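Local structure of PHB depolymerase (Penicillium funiculosum, 2D81) at residues P4-N9 against K311-G316; G22-Q27 against G283-V288; A226-L231 against Y260-P265. The protein breaks down the polyester poly(3-hydroxybutyrate) by hydrolysing its ester bonds, acting as a fungal depolymerase with an alpha/beta hydrolase fold. All coordinates share one frame; numbering follows the deposited sequence.

Contact 1: residues P4-N9 against K311-G316; sequences PAFNVN and KQIVSG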
loop_
_atom_site.group_PDB
_atom_site.type_symbol
_atom_site.label_atom_id
_atom_site.label_comp_id
_atom_site.label_asym_id
_atom_site.label_seq_id
_atom_site.Cartn_x
_atom_site.Cartn_y
_atom_site.Cartn_z
ATOM N N PRO A 4 -6.811 12.717 14.226
ATOM C CA PRO A 4 -6.113 12.881 15.506
ATOM C C PRO A 4 -4.606 12.654 15.448
ATOM O O PRO A 4 -4.097 11.950 14.570
ATOM C CB PRO A 4 -6.798 11.853 16.413
ATOM C CG PRO A 4 -8.145 11.660 15.781
ATOM C CD PRO A 4 -7.791 11.624 14.318
ATOM N N ALA A 5 -3.900 13.261 16.397
ATOM C CA ALA A 5 -2.518 12.908 16.683
ATOM C C ALA A 5 -2.519 11.805 17.735
ATOM O O ALA A 5 -3.269 11.869 18.713
ATOM C CB ALA A 5 -1.762 14.128 17.205
ATOM N N PHE A 6 -1.686 10.791 17.527
ATOM C CA PHE A 6 -1.575 9.689 18.474
ATOM C C PHE A 6 -0.143 9.525 18.968
ATOM O O PHE A 6 0.786 10.111 18.413
ATOM C CB PHE A 6 -2.050 8.384 17.829
ATOM C CG PHE A 6 -3.528 8.334 17.577
ATOM C CD1 PHE A 6 -4.062 8.815 16.387
ATOM C CD2 PHE A 6 -4.387 7.822 18.540
ATOM C CE1 PHE A 6 -5.438 8.784 16.161
ATOM C CE2 PHE A 6 -5.763 7.787 18.325
ATOM C CZ PHE A 6 -6.288 8.269 17.133
ATOM N N ASN A 7 0.031 8.730 20.020
ATOM C CA ASN A 7 1.362 8.464 20.535
ATOM C C ASN A 7 1.981 7.350 19.707
ATOM O O ASN A 7 2.021 6.188 20.122
ATOM C CB ASN A 7 1.307 8.058 22.010
ATOM C CG ASN A 7 2.687 7.943 22.629
ATOM O OD1 ASN A 7 3.690 8.261 21.990
ATOM N ND2 ASN A 7 2.745 7.498 23.879
ATOM N N VAL A 8 2.447 7.720 18.521
ATOM C CA VAL A 8 3.059 6.774 17.598
ATOM C C VAL A 8 4.501 7.182 17.344
ATOM O O VAL A 8 4.779 8.336 17.018
ATOM C CB VAL A 8 2.301 6.747 16.254
ATOM C CG1 VAL A 8 3.036 5.857 15.259
ATOM C CG2 VAL A 8 0.879 6.240 16.468
ATOM N N ASN A 9 5.420 6.236 17.496
ATOM C CA ASN A 9 6.823 6.523 17.236
ATOM C C ASN A 9 7.028 6.708 15.735
ATOM O O ASN A 9 6.669 5.841 14.943
ATOM C CB ASN A 9 7.712 5.384 17.735
ATOM C CG ASN A 9 9.160 5.810 17.886
ATOM O OD1 ASN A 9 9.701 6.510 17.031
ATOM N ND2 ASN A 9 9.796 5.386 18.974
ATOM N N LYS A 311 2.158 12.155 9.042
ATOM C CA LYS A 311 2.848 13.146 9.862
ATOM C C LYS A 311 1.958 13.604 11.013
ATOM O O LYS A 311 2.434 13.827 12.128
ATOM C CB LYS A 311 3.236 14.359 9.014
ATOM C CG LYS A 311 4.167 14.061 7.846
ATOM C CD LYS A 311 5.625 14.012 8.264
ATOM C CE LYS A 311 6.526 13.903 7.042
ATOM N NZ LYS A 311 7.973 13.983 7.381
ATOM N N GLN A 312 0.664 13.746 10.737
ATOM C CA GLN A 312 -0.290 14.171 11.756
ATOM C C GLN A 312 -0.418 13.113 12.847
ATOM O O GLN A 312 -0.363 13.424 14.038
ATOM C CB GLN A 312 -1.655 14.437 11.116
ATOM C CG GLN A 312 -2.800 14.696 12.101
ATOM C CD GLN A 312 -2.527 15.845 13.057
ATOM O OE1 GLN A 312 -1.644 16.672 12.824
ATOM N NE2 GLN A 312 -3.298 15.907 14.138
ATOM N N ILE A 313 -0.575 11.859 12.438
ATOM C CA ILE A 313 -0.743 10.772 13.394
ATOM C C ILE A 313 0.466 10.614 14.315
ATOM O O ILE A 313 0.306 10.378 15.510
ATOM C CB ILE A 313 -1.011 9.439 12.668
ATOM C CG1 ILE A 313 -2.392 9.488 12.005
ATOM C CG2 ILE A 313 -0.918 8.273 13.648
ATOM C CD1 ILE A 313 -2.676 8.343 11.056
ATOM N N VAL A 314 1.672 10.744 13.772
ATOM C CA VAL A 314 2.867 10.528 14.586
ATOM C C VAL A 314 3.258 11.771 15.379
ATOM O O VAL A 314 4.167 11.722 16.208
ATOM C CB VAL A 314 4.077 10.091 13.725
ATOM C CG1 VAL A 314 3.716 8.856 12.918
ATOM C CG2 VAL A 314 4.513 11.227 12.813
ATOM N N SER A 315 2.570 12.881 15.127
ATOM C CA SER A 315 2.905 14.143 15.786
ATOM C C SER A 315 2.556 14.112 17.271
ATOM O O SER A 315 2.900 15.029 18.018
ATOM C CB SER A 315 2.169 15.309 15.120
ATOM O OG SER A 315 0.786 15.288 15.429
ATOM N N GLY A 316 1.872 13.054 17.698
ATOM C CA GLY A 316 1.521 12.926 19.099
ATOM C C GLY A 316 2.505 12.087 19.894
ATOM O O GLY A 316 2.272 11.806 21.070
#
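Phe-6 and Ile-313 join the two ends of the chain at the periphery of an alpha/beta hydrolase fold. The stretch leading into strand 8-9 lies against the C-terminal part of helix 301-314 and the chain around Gly-316. Backbone bonding across the contact runs from Phe-6 N to Ile-313 O, 2.9 Å apart, with an N-H...O angle of 160°. Weaker CA-H...O contacts flank it. Ala-5 CA faces Gln-312 O, and Asn-7 CA faces Gly-316 O. Asn-7 is the centre of an inverse gamma turn, which redirects the chain into the strand; its bond from Val-8 N to Phe-6 O is weak.

The apolar part is built on Val-8. Its CG1 stands anti to the backbone N (chi1 174°) and meets Val-314 CG1 at 3.9 Å. The other branch, CG2, reaches Ile-313 CG2, also at 3.9 Å. That same Ile-313 methyl lies 4.2 Å from Phe-6 CD1, so it serves both residues. Leu-223 of strand 221-227 and Ile-257 of strand 256-260 continue this small core, and the Phe-6 ring also touches Leu-208 and Val-210.

The polar side chains find their partners outside the two segments. Asn-7 ND2 donates to Gly-217 O, and its OD1 accepts from Gln-318 N. Gln-312 bends at chi2 (56°), bringing its amide alongside the backbone of Pro-4 and Ala-5; NE2 bonds to Leu-3 O.

The backbones pack closely at Gly-316. Gly-316 CA sits 3.0 Å from Phe-6 O, where a CB would clash with that oxygen. Nearby, Gln-312 O takes two donors from Ser-315, its N and its OG. The OG, 2.6 Å from Gln-312 O, also touches Ala-5 CB at 3.3 Å.

Contact 2: residues G22-Q27 against G283-V288; sequences GYMAAQ and GCWDWV. With RB3 ((1R)-3-{[(1R)-3-methoxy-1-methyl-3-oxopropyl]oxy}-1-methyl-3-oxopropyl (3R)-3-hydroxybutanoate), chain C.
Tyr-23 and Trp-287 stack face to face. The tyrosine ring and the six-membered indole ring have centroids 3.9 Å apart and planes 9° apart. Val-288 CG1 covers the opposite face of the indole. At the indole edge, NE1 donates to RB3 O1B at 2.9 Å, with an N-H...O angle of 157°. The Trp-287 CG lies between the backbone N and the carbonyl carbon (chi1 62°), which turns the ring over Tyr-23. Tyr-23 OH bonds to Cys-59 O. Replacing Trp-287 by an alanine is likely to leave RB3 O1B without this donor and to take the stacking partner from Tyr-23.

Gln-27 extends from the helix, and its NE2 donates to Asp-286 O at 3.2 Å, close to its own amide plane. Its OE1 rests on Trp-287 CA and CB. Met-24 bends so that CE lies 3.4 Å from Asp-286 O, while its CB packs on Trp-285 CB. Asp-286 OD1 accepts from Val-288 N in an Asx turn and also from Gly-289 N.

Helix 20-31 probably follows the nucleophile elbow of the alpha/beta hydrolase fold. Here it backs a tryptophan of the polyester-binding pocket.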
loop_
_atom_site.group_PDB
_atom_site.type_symbol
_atom_site.label_atom_id
_atom_site.label_comp_id
_atom_site.label_asym_id
_atom_site.label_seq_id
_atom_site.Cartn_x
_atom_site.Cartn_y
_atom_site.Cartn_z
ATOM N N GLY A 22 -0.545 -1.539 -4.303
ATOM C CA GLY A 22 0.784 -2.101 -4.146
ATOM C C GLY A 22 1.819 -1.268 -4.880
ATOM O O GLY A 22 2.902 -1.004 -4.358
ATOM N N TYR A 23 1.489 -0.857 -6.100
ATOM C CA TYR A 23 2.332 0.084 -6.828
ATOM C C TYR A 23 2.560 1.329 -5.974
ATOM O O TYR A 23 3.695 1.760 -5.796
ATOM C CB TYR A 23 1.674 0.467 -8.161
ATOM C CG TYR A 23 2.072 -0.416 -9.327
ATOM C CD1 TYR A 23 3.334 -0.304 -9.908
ATOM C CD2 TYR A 23 1.190 -1.359 -9.854
ATOM C CE1 TYR A 23 3.711 -1.103 -10.989
ATOM C CE2 TYR A 23 1.558 -2.171 -10.939
ATOM C CZ TYR A 23 2.820 -2.032 -11.498
ATOM O OH TYR A 23 3.196 -2.818 -12.569
ATOM N N MET A 24 1.481 1.899 -5.441
ATOM C CA MET A 24 1.577 3.096 -4.606
ATOM C C MET A 24 2.392 2.850 -3.335
ATOM O O MET A 24 3.174 3.703 -2.925
ATOM C CB MET A 24 0.170 3.602 -4.244
ATOM C CG MET A 24 0.128 4.858 -3.366
ATOM S SD MET A 24 1.036 6.281 -4.027
ATOM C CE MET A 24 -0.116 6.892 -5.267
ATOM N N ALA A 25 2.219 1.686 -2.712
ATOM C CA ALA A 25 2.993 1.364 -1.516
ATOM C C ALA A 25 4.488 1.421 -1.821
ATOM O O ALA A 25 5.267 1.981 -1.050
ATOM C CB ALA A 25 2.614 -0.019 -0.993
ATOM N N ALA A 26 4.886 0.844 -2.949
ATOM C CA ALA A 26 6.286 0.895 -3.362
ATOM C C ALA A 26 6.712 2.322 -3.697
ATOM O O ALA A 26 7.841 2.718 -3.413
ATOM C CB ALA A 26 6.517 -0.019 -4.564
ATOM N N GLN A 27 5.813 3.098 -4.296
ATOM C CA GLN A 27 6.128 4.494 -4.580
ATOM C C GLN A 27 6.401 5.261 -3.292
ATOM O O GLN A 27 7.365 6.023 -3.215
ATOM C CB GLN A 27 4.996 5.155 -5.376
ATOM C CG GLN A 27 4.939 4.659 -6.817
ATOM C CD GLN A 27 3.821 5.270 -7.643
ATOM O OE1 GLN A 27 3.735 5.030 -8.848
ATOM N NE2 GLN A 27 2.954 6.049 -7.005
ATOM N N GLY A 283 -11.131 4.113 -9.553
ATOM C CA GLY A 283 -10.691 4.636 -8.272
ATOM C C GLY A 283 -9.402 3.981 -7.819
ATOM O O GLY A 283 -9.295 3.489 -6.684
ATOM N N CYS A 284 -8.424 3.975 -8.717
ATOM C CA CYS A 284 -7.103 3.422 -8.443
ATOM C C CYS A 284 -6.199 4.487 -7.834
ATOM O O CYS A 284 -6.423 5.679 -8.031
ATOM C CB CYS A 284 -6.434 2.975 -9.730
ATOM S SG CYS A 284 -7.317 1.870 -10.868
ATOM N N TRP A 285 -5.150 4.054 -7.137
ATOM C CA TRP A 285 -4.084 4.967 -6.740
ATOM C C TRP A 285 -3.211 5.284 -7.944
ATOM O O TRP A 285 -3.084 4.471 -8.860
ATOM C CB TRP A 285 -3.233 4.356 -5.623
ATOM C CG TRP A 285 -4.017 4.138 -4.378
ATOM C CD1 TRP A 285 -4.543 2.961 -3.930
ATOM C CD2 TRP A 285 -4.435 5.145 -3.454
ATOM N NE1 TRP A 285 -5.270 3.175 -2.781
ATOM C CE2 TRP A 285 -5.220 4.508 -2.469
ATOM C CE3 TRP A 285 -4.226 6.528 -3.366
ATOM C CZ2 TRP A 285 -5.798 5.207 -1.406
ATOM C CZ3 TRP A 285 -4.801 7.224 -2.307
ATOM C CH2 TRP A 285 -5.577 6.562 -1.342
ATOM N N ASP A 286 -2.614 6.471 -7.940
ATOM C CA ASP A 286 -1.943 6.984 -9.130
ATOM C C ASP A 286 -0.525 6.440 -9.304
ATOM O O ASP A 286 0.416 6.915 -8.667
ATOM C CB ASP A 286 -1.912 8.512 -9.083
ATOM C CG ASP A 286 -1.424 9.126 -10.377
ATOM O OD1 ASP A 286 -1.205 8.374 -11.352
ATOM O OD2 ASP A 286 -1.263 10.362 -10.418
ATOM N N TRP A 287 -0.381 5.442 -10.173
ATOM C CA TRP A 287 0.936 4.942 -10.559
ATOM C C TRP A 287 1.204 5.137 -12.056
ATOM O O TRP A 287 2.126 4.535 -12.616
ATOM C CB TRP A 287 1.072 3.455 -10.199
ATOM C CG TRP A 287 0.097 2.546 -10.900
ATOM C CD1 TRP A 287 -1.236 2.403 -10.632
ATOM C CD2 TRP A 287 0.383 1.663 -11.992
ATOM N NE1 TRP A 287 -1.796 1.483 -11.489
ATOM C CE2 TRP A 287 -0.825 1.015 -12.335
ATOM C CE3 TRP A 287 1.545 1.356 -12.715
ATOM C CZ2 TRP A 287 -0.906 0.079 -13.371
ATOM C CZ3 TRP A 287 1.464 0.425 -13.747
ATOM C CH2 TRP A 287 0.245 -0.203 -14.063
ATOM N N VAL A 288 0.410 5.987 -12.702
ATOM C CA VAL A 288 0.538 6.182 -14.148
ATOM C C VAL A 288 0.644 7.648 -14.554
ATOM O O VAL A 288 0.947 7.956 -15.711
ATOM C CB VAL A 288 -0.649 5.549 -14.907
ATOM C CG1 VAL A 288 -0.688 4.056 -14.641
ATOM C CG2 VAL A 288 -1.958 6.209 -14.482
HETATM O O1M RB3 C . -6.691 -4.558 -12.724
HETATM C C1A RB3 C . -6.343 -3.784 -11.806
HETATM O O1A RB3 C . -7.096 -3.015 -11.170
HETATM C C2A RB3 C . -4.860 -3.781 -11.426
HETATM C C3A RB3 C . -4.257 -2.380 -11.546
HETATM C C4A RB3 C . -2.774 -2.455 -11.176
HETATM O O3A RB3 C . -4.390 -1.923 -12.902
HETATM C C1B RB3 C . -4.667 -0.592 -12.978
HETATM O O1B RB3 C . -4.368 0.166 -12.056
HETATM C C2B RB3 C . -5.361 -0.067 -14.237
HETATM C C3B RB3 C . -5.280 1.456 -14.384
HETATM C C4B RB3 C . -3.832 1.925 -14.548
HETATM O O3B RB3 C . -6.018 1.850 -15.552
HETATM C C1C RB3 C . -7.344 2.018 -15.296
HETATM O O1C RB3 C . -7.915 1.299 -14.477
HETATM C C2C RB3 C . -8.115 3.103 -16.052
HETATM C C3C RB3 C . -9.257 2.496 -16.870
HETATM C C4C RB3 C . -10.001 3.586 -17.644
HETATM O O3C RB3 C . -8.733 1.516 -17.769
#

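Contact 3: residues A226-L231 against Y260-P265; sequences ALHGCL and YPQAIP. With RB3 ((1R)-3-{[(1R)-3-methoxy-1-methyl-3-oxopropyl]oxy}-1-methyl-3-oxopropyl (3R)-3-hydroxybutanoate), chain C.
His-228 points its imidazole at the 260-265 segment and meets it with its edge. Ala-263 N donates to His-228 NE2 at 3.0 Å, and the bond is nearly straight (175°). The donor lies in the ring plane. The other ring nitrogen, His-228 ND1, donates to Gly-229 O at 2.7 Å, again in the plane. Both ring nitrogens are thus engaged, and the two bonds fix the rotation of the ring. Its CG sits between the backbone N and the carbonyl carbon (chi1 68°), which swings the ring across to Ala-263. Ala-263 CB packs on His-228 CE1 at 3.6 Å.

The Gln-262 amide is turned 26° from the imidazole plane, with OE1 near His-228 CD2. OE1 also accepts from Tyr-234 N. NE2 donates to Tyr-260 O from above the carbonyl plane.

Leu-227 and Pro-261 cross at about a right angle, Leu-227 CD2 touching Pro-261 CD at 3.9 Å. Ala-226 CB meets the Tyr-260 ring at CE2, also at 3.9 Å. The hydroxyl of that ring bonds to Asn-248 OD1.

Where the two segments draw apart, a water bridges them. It donates to Ala-226 O and to Pro-261 O, and accepts from His-228 N at 3.0 Å.

Beyond the histidine the chain turns to the ligand. Cys-230 SG, disulfide-bonded to Cys-284, comes to 3.2 Å from RB3 O1B. A His-Gly sequence just after a central strand is consistent with the oxyanion-hole loop of alpha/beta hydrolases.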
loop_
_atom_site.group_PDB
_atom_site.type_symbol
_atom_site.label_atom_id
_atom_site.label_comp_id
_atom_site.label_asym_id
_atom_site.label_seq_id
_atom_site.Cartn_x
_atom_site.Cartn_y
_atom_site.Cartn_z
ATOM N N ALA A 226 -2.340 0.938 5.009
ATOM C CA ALA A 226 -2.780 -0.118 4.099
ATOM C C ALA A 226 -3.605 0.465 2.953
ATOM O O ALA A 226 -4.614 1.137 3.181
ATOM C CB ALA A 226 -3.599 -1.158 4.861
ATOM N N LEU A 227 -3.177 0.200 1.723
ATOM C CA LEU A 227 -3.784 0.816 0.545
ATOM C C LEU A 227 -4.605 -0.159 -0.298
ATOM O O LEU A 227 -4.073 -1.127 -0.840
ATOM C CB LEU A 227 -2.694 1.449 -0.326
ATOM C CG LEU A 227 -1.850 2.540 0.337
ATOM C CD1 LEU A 227 -0.702 2.920 -0.587
ATOM C CD2 LEU A 227 -2.712 3.754 0.653
ATOM N N HIS A 228 -5.902 0.113 -0.415
ATOM C CA HIS A 228 -6.786 -0.676 -1.269
ATOM C C HIS A 228 -6.373 -0.561 -2.738
ATOM O O HIS A 228 -5.619 0.342 -3.116
ATOM C CB HIS A 228 -8.237 -0.200 -1.089
ATOM C CG HIS A 228 -8.498 1.174 -1.629
ATOM N ND1 HIS A 228 -8.635 1.431 -2.976
ATOM C CD2 HIS A 228 -8.639 2.367 -1.003
ATOM C CE1 HIS A 228 -8.849 2.721 -3.158
ATOM N NE2 HIS A 228 -8.856 3.313 -1.977
ATOM N N GLY A 229 -6.863 -1.483 -3.564
ATOM C CA GLY A 229 -6.572 -1.437 -4.988
ATOM C C GLY A 229 -7.702 -0.793 -5.768
ATOM O O GLY A 229 -8.607 -0.209 -5.176
ATOM N N CYS A 230 -7.661 -0.884 -7.094
ATOM C CA CYS A 230 -8.756 -0.348 -7.897
ATOM C C CYS A 230 -10.038 -1.102 -7.539
ATOM O O CYS A 230 -9.993 -2.287 -7.201
ATOM C CB CYS A 230 -8.499 -0.536 -9.386
ATOM S SG CYS A 230 -6.926 0.019 -10.128
ATOM N N LEU A 231 -11.172 -0.411 -7.622
ATOM C CA LEU A 231 -12.477 -0.997 -7.333
ATOM C C LEU A 231 -12.606 -1.473 -5.888
ATOM O O LEU A 231 -13.507 -2.253 -5.562
ATOM C CB LEU A 231 -12.767 -2.159 -8.292
ATOM C CG LEU A 231 -12.919 -1.781 -9.772
ATOM C CD1 LEU A 231 -13.120 -3.031 -10.612
ATOM C CD2 LEU A 231 -14.096 -0.831 -9.938
ATOM N N TYR A 260 -6.143 3.743 6.706
ATOM C CA TYR A 260 -6.716 3.341 5.421
ATOM C C TYR A 260 -7.140 4.542 4.577
ATOM O O TYR A 260 -8.301 4.951 4.618
ATOM C CB TYR A 260 -7.957 2.453 5.616
ATOM C CG TYR A 260 -7.729 1.130 6.311
ATOM C CD1 TYR A 260 -7.894 1.004 7.694
ATOM C CD2 TYR A 260 -7.383 -0.006 5.582
ATOM C CE1 TYR A 260 -7.723 -0.230 8.330
ATOM C CE2 TYR A 260 -7.207 -1.241 6.208
ATOM C CZ TYR A 260 -7.380 -1.345 7.579
ATOM O OH TYR A 260 -7.206 -2.565 8.195
ATOM N N PRO A 261 -6.211 5.128 3.806
ATOM C CA PRO A 261 -6.580 6.279 2.970
ATOM C C PRO A 261 -7.537 5.782 1.884
ATOM O O PRO A 261 -7.514 4.604 1.535
ATOM C CB PRO A 261 -5.241 6.732 2.385
ATOM C CG PRO A 261 -4.225 6.230 3.400
ATOM C CD PRO A 261 -4.762 4.870 3.740
ATOM N N GLN A 262 -8.372 6.667 1.344
ATOM C CA GLN A 262 -9.362 6.241 0.357
ATOM C C GLN A 262 -9.260 7.010 -0.953
ATOM O O GLN A 262 -9.268 8.239 -0.960
ATOM C CB GLN A 262 -10.781 6.405 0.913
ATOM C CG GLN A 262 -11.073 5.624 2.195
ATOM C CD GLN A 262 -10.929 4.125 2.019
ATOM O OE1 GLN A 262 -11.407 3.552 1.043
ATOM N NE2 GLN A 262 -10.277 3.481 2.978
ATOM N N ALA A 263 -9.171 6.280 -2.059
ATOM C CA ALA A 263 -9.293 6.899 -3.376
ATOM C C ALA A 263 -10.777 7.017 -3.720
ATOM O O ALA A 263 -11.638 6.664 -2.915
ATOM C CB ALA A 263 -8.567 6.057 -4.428
ATOM N N ILE A 264 -11.072 7.512 -4.919
ATOM C CA ILE A 264 -12.452 7.704 -5.351
ATOM C C ILE A 264 -12.519 7.626 -6.877
ATOM O O ILE A 264 -11.591 8.039 -7.567
ATOM C CB ILE A 264 -12.983 9.094 -4.888
ATOM C CG1 ILE A 264 -14.462 9.261 -5.253
ATOM C CG2 ILE A 264 -12.173 10.202 -5.536
ATOM C CD1 ILE A 264 -15.403 8.448 -4.402
ATOM N N PRO A 265 -13.603 7.060 -7.425
ATOM C CA PRO A 265 -13.677 6.993 -8.884
ATOM C C PRO A 265 -13.595 8.400 -9.477
ATOM O O PRO A 265 -14.150 9.352 -8.923
ATOM C CB PRO A 265 -15.029 6.335 -9.125
ATOM C CG PRO A 265 -15.126 5.385 -7.970
ATOM C CD PRO A 265 -14.664 6.242 -6.809
HETATM O O1M RB3 C . -6.691 -4.558 -12.724
HETATM C C1A RB3 C . -6.343 -3.784 -11.806
HETATM O O1A RB3 C . -7.096 -3.015 -11.170
HETATM C C2A RB3 C . -4.860 -3.781 -11.426
HETATM C C3A RB3 C . -4.257 -2.380 -11.546
HETATM C C4A RB3 C . -2.774 -2.455 -11.176
HETATM O O3A RB3 C . -4.390 -1.923 -12.902
HETATM C C1B RB3 C . -4.667 -0.592 -12.978
HETATM O O1B RB3 C . -4.368 0.166 -12.056
HETATM C C2B RB3 C . -5.361 -0.067 -14.237
HETATM C C3B RB3 C . -5.280 1.456 -14.384
HETATM C C4B RB3 C . -3.832 1.925 -14.548
HETATM O O3B RB3 C . -6.018 1.850 -15.552
HETATM C C1C RB3 C . -7.344 2.018 -15.296
HETATM O O1C RB3 C . -7.915 1.299 -14.477
HETATM C C2C RB3 C . -8.115 3.103 -16.052
HETATM C C3C RB3 C . -9.257 2.496 -16.870
HETATM C C4C RB3 C . -10.001 3.586 -17.644
HETATM O O3C RB3 C . -8.733 1.516 -17.769
HETATM O O HOH W 1 -6.844 1.909 1.785
#

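In the fold
Contacts 2 and 3 are neighbours, their centres 9 Å apart, and both touch RB3. The disulfide between Cys-230 and Cys-284 ties them together, and Met-24 packs on Leu-227. Contact 1 lies apart, its centre 24 Å from that of contact 2 and 22 Å from that of contact 3. Along the chain the three are nested: 226-231 with 260-265 falls inside the loop closed by contact 2, which falls inside that of contact 1. Contact 3 leaves strands 221-227 and 256-260 of the mixed sheet, contact 1 packs on the same strands, and contact 2 sits on helix 20-31. Contact 1 brings the chain ends together away from the ligand, while contacts 2 and 3 form part of its pocket.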